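Local coordinates for ripening-associated protein (Musa acuminata, PDB 4PIT), which binds mannose-containing sugar at two pockets and probably serves as a carbohydrate-binding lectin of the jacalin family, at residues B[63-68]-B[92-97]. The protein carries 1 engineered substitution. Numbering follows the deposited sequence.
Sequences HEIVLQ and LGFSTN
The hydroxyl OG1 of Thr-96, whose methyl CG2 meets Leu-67, is gripped by three groups beyond the two segments: the carboxylate of Glu-71 and the backbone N atoms of Lys-98 and Lys-99. A chi1 of 73° tucks OG1 over its own backbone and swings CG2 away from the carbonyl carbon, to 3.8 Å from CD2 of Leu-67. Threonine suits this buried strand end because one branch serves the polar turn and the other the apolar packing; Leu-67 and Thr-96 reach past one another from opposing sides, touching along their flanks. Glu-71 also takes the backbone N of Gln-68, so a single carboxylate joins both segments. Strands 61-66 and 86-96 belong to different four-stranded antiparallel sheets of the jacalin-type beta-prism, and here side chains fill the space between these sheets, the CA atoms of Ile-65 and Phe-94 being 8.6 Å apart. Ile-65 extends its longer branch across that gap, chi2 being near 180° (173°), and brings CD1 to 3.7 Å from Phe-94 CD1 and 3.9 Å from Phe-94 CB. The methyl comes obliquely to the ring, the isoleucine side chain running roughly perpendicular to that of the phenylalanine. Isoleucine's reach and phenylalanine's broad apolar ring fit this buried interior, where Phe-94 also packs on Ile-31, Leu-73 and Met-76, and Ile-65 on Tyr-101.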
loop_
_atom_site.group_PDB
_atom_site.type_symbol
_atom_site.label_atom_id
_atom_site.label_comp_id
_atom_site.label_asym_id
_atom_site.label_seq_id
_atom_site.Cartn_x
_atom_site.Cartn_y
_atom_site.Cartn_z
ATOM N N HIS B 63 -10.263 14.876 -14.978
ATOM C CA HIS B 63 -8.817 14.873 -15.193
ATOM C C HIS B 63 -8.450 13.491 -15.716
ATOM O O HIS B 63 -8.604 12.500 -14.988
ATOM C CB HIS B 63 -8.098 15.189 -13.877
ATOM C CG HIS B 63 -8.580 16.452 -13.236
ATOM N ND1 HIS B 63 -8.159 17.691 -13.693
ATOM C CD2 HIS B 63 -9.451 16.628 -12.214
ATOM C CE1 HIS B 63 -8.767 18.585 -12.918
ATOM N NE2 HIS B 63 -9.568 17.999 -12.027
ATOM N N GLU B 64 -7.977 13.396 -16.965
ATOM C CA GLU B 64 -7.738 12.094 -17.572
ATOM C C GLU B 64 -6.304 11.659 -17.547
ATOM O O GLU B 64 -5.373 12.458 -17.767
ATOM C CB GLU B 64 -8.214 12.091 -19.025
ATOM C CG GLU B 64 -8.848 10.782 -19.463
ATOM C CD GLU B 64 -9.625 10.929 -20.766
ATOM O OE1 GLU B 64 -9.675 12.052 -21.325
ATOM O OE2 GLU B 64 -10.184 9.914 -21.229
ATOM N N ILE B 65 -6.140 10.358 -17.338
ATOM C CA ILE B 65 -4.890 9.637 -17.429
ATOM C C ILE B 65 -5.079 8.655 -18.558
ATOM O O ILE B 65 -5.814 7.679 -18.382
ATOM C CB ILE B 65 -4.499 8.925 -16.107
ATOM C CG1 ILE B 65 -4.425 9.935 -14.942
ATOM C CG2 ILE B 65 -3.167 8.140 -16.288
ATOM C CD1 ILE B 65 -4.210 9.247 -13.554
ATOM N N VAL B 66 -4.511 8.932 -19.742
ATOM C CA VAL B 66 -4.670 8.054 -20.897
ATOM C C VAL B 66 -3.359 7.335 -21.090
ATOM O O VAL B 66 -2.341 7.979 -21.402
ATOM C CB VAL B 66 -5.097 8.837 -22.177
ATOM C CG1 VAL B 66 -5.387 7.893 -23.349
ATOM C CG2 VAL B 66 -6.300 9.730 -21.919
ATOM N N LEU B 67 -3.350 6.021 -20.876
ATOM C CA LEU B 67 -2.105 5.259 -20.975
ATOM C C LEU B 67 -1.617 5.099 -22.409
ATOM O O LEU B 67 -2.347 4.610 -23.269
ATOM C CB LEU B 67 -2.249 3.884 -20.310
ATOM C CG LEU B 67 -2.647 3.934 -18.827
ATOM C CD1 LEU B 67 -2.904 2.502 -18.296
ATOM C CD2 LEU B 67 -1.573 4.644 -17.996
ATOM N N GLN B 68 -0.357 5.474 -22.634
ATOM C CA GLN B 68 0.281 5.294 -23.945
ATOM C C GLN B 68 0.720 3.820 -24.095
ATOM O O GLN B 68 0.697 3.052 -23.118
ATOM C CB GLN B 68 1.472 6.252 -24.081
ATOM C CG GLN B 68 1.060 7.721 -23.954
ATOM C CD GLN B 68 2.179 8.608 -23.472
ATOM O OE1 GLN B 68 2.210 9.045 -22.310
ATOM N NE2 GLN B 68 3.112 8.913 -24.360
ATOM N N LEU B 92 -6.493 12.366 -4.851
ATOM C CA LEU B 92 -6.076 11.097 -5.457
ATOM C C LEU B 92 -5.174 11.365 -6.646
ATOM O O LEU B 92 -5.512 12.128 -7.547
ATOM C CB LEU B 92 -7.309 10.286 -5.890
ATOM C CG LEU B 92 -7.045 8.926 -6.585
ATOM C CD1 LEU B 92 -6.424 7.938 -5.606
ATOM C CD2 LEU B 92 -8.345 8.334 -7.091
ATOM N N GLY B 93 -4.061 10.666 -6.667
ATOM C CA GLY B 93 -3.163 10.745 -7.804
ATOM C C GLY B 93 -2.578 9.396 -8.143
ATOM O O GLY B 93 -2.736 8.425 -7.392
ATOM N N PHE B 94 -1.885 9.346 -9.298
ATOM C CA PHE B 94 -1.246 8.112 -9.767
ATOM C C PHE B 94 0.073 8.412 -10.406
ATOM O O PHE B 94 0.250 9.497 -10.978
ATOM C CB PHE B 94 -2.118 7.428 -10.843
ATOM C CG PHE B 94 -3.394 6.818 -10.325
ATOM C CD1 PHE B 94 -4.565 7.567 -10.257
ATOM C CD2 PHE B 94 -3.424 5.496 -9.896
ATOM C CE1 PHE B 94 -5.754 6.996 -9.774
ATOM C CE2 PHE B 94 -4.619 4.926 -9.405
ATOM C CZ PHE B 94 -5.772 5.685 -9.350
ATOM N N SER B 95 0.956 7.417 -10.401
ATOM C CA SER B 95 2.226 7.439 -11.112
ATOM C C SER B 95 2.215 6.366 -12.169
ATOM O O SER B 95 1.706 5.279 -11.933
ATOM C CB SER B 95 3.397 7.149 -10.161
ATOM O OG SER B 95 3.382 7.996 -9.027
ATOM N N THR B 96 2.774 6.660 -13.332
ATOM C CA THR B 96 3.021 5.638 -14.334
ATOM C C THR B 96 4.532 5.521 -14.447
ATOM O O THR B 96 5.269 6.282 -13.824
ATOM C CB THR B 96 2.361 5.911 -15.684
ATOM O OG1 THR B 96 3.083 6.965 -16.340
ATOM C CG2 THR B 96 0.865 6.205 -15.596
ATOM N N ASN B 97 4.997 4.587 -15.272
ATOM C CA ASN B 97 6.427 4.459 -15.508
ATOM C C ASN B 97 6.931 5.654 -16.344
ATOM O O ASN B 97 8.141 5.801 -16.509
ATOM C CB ASN B 97 6.713 3.129 -16.207
ATOM C CG ASN B 97 5.971 2.955 -17.515
ATOM O OD1 ASN B 97 4.773 3.221 -17.622
ATOM N ND2 ASN B 97 6.661 2.476 -18.548
#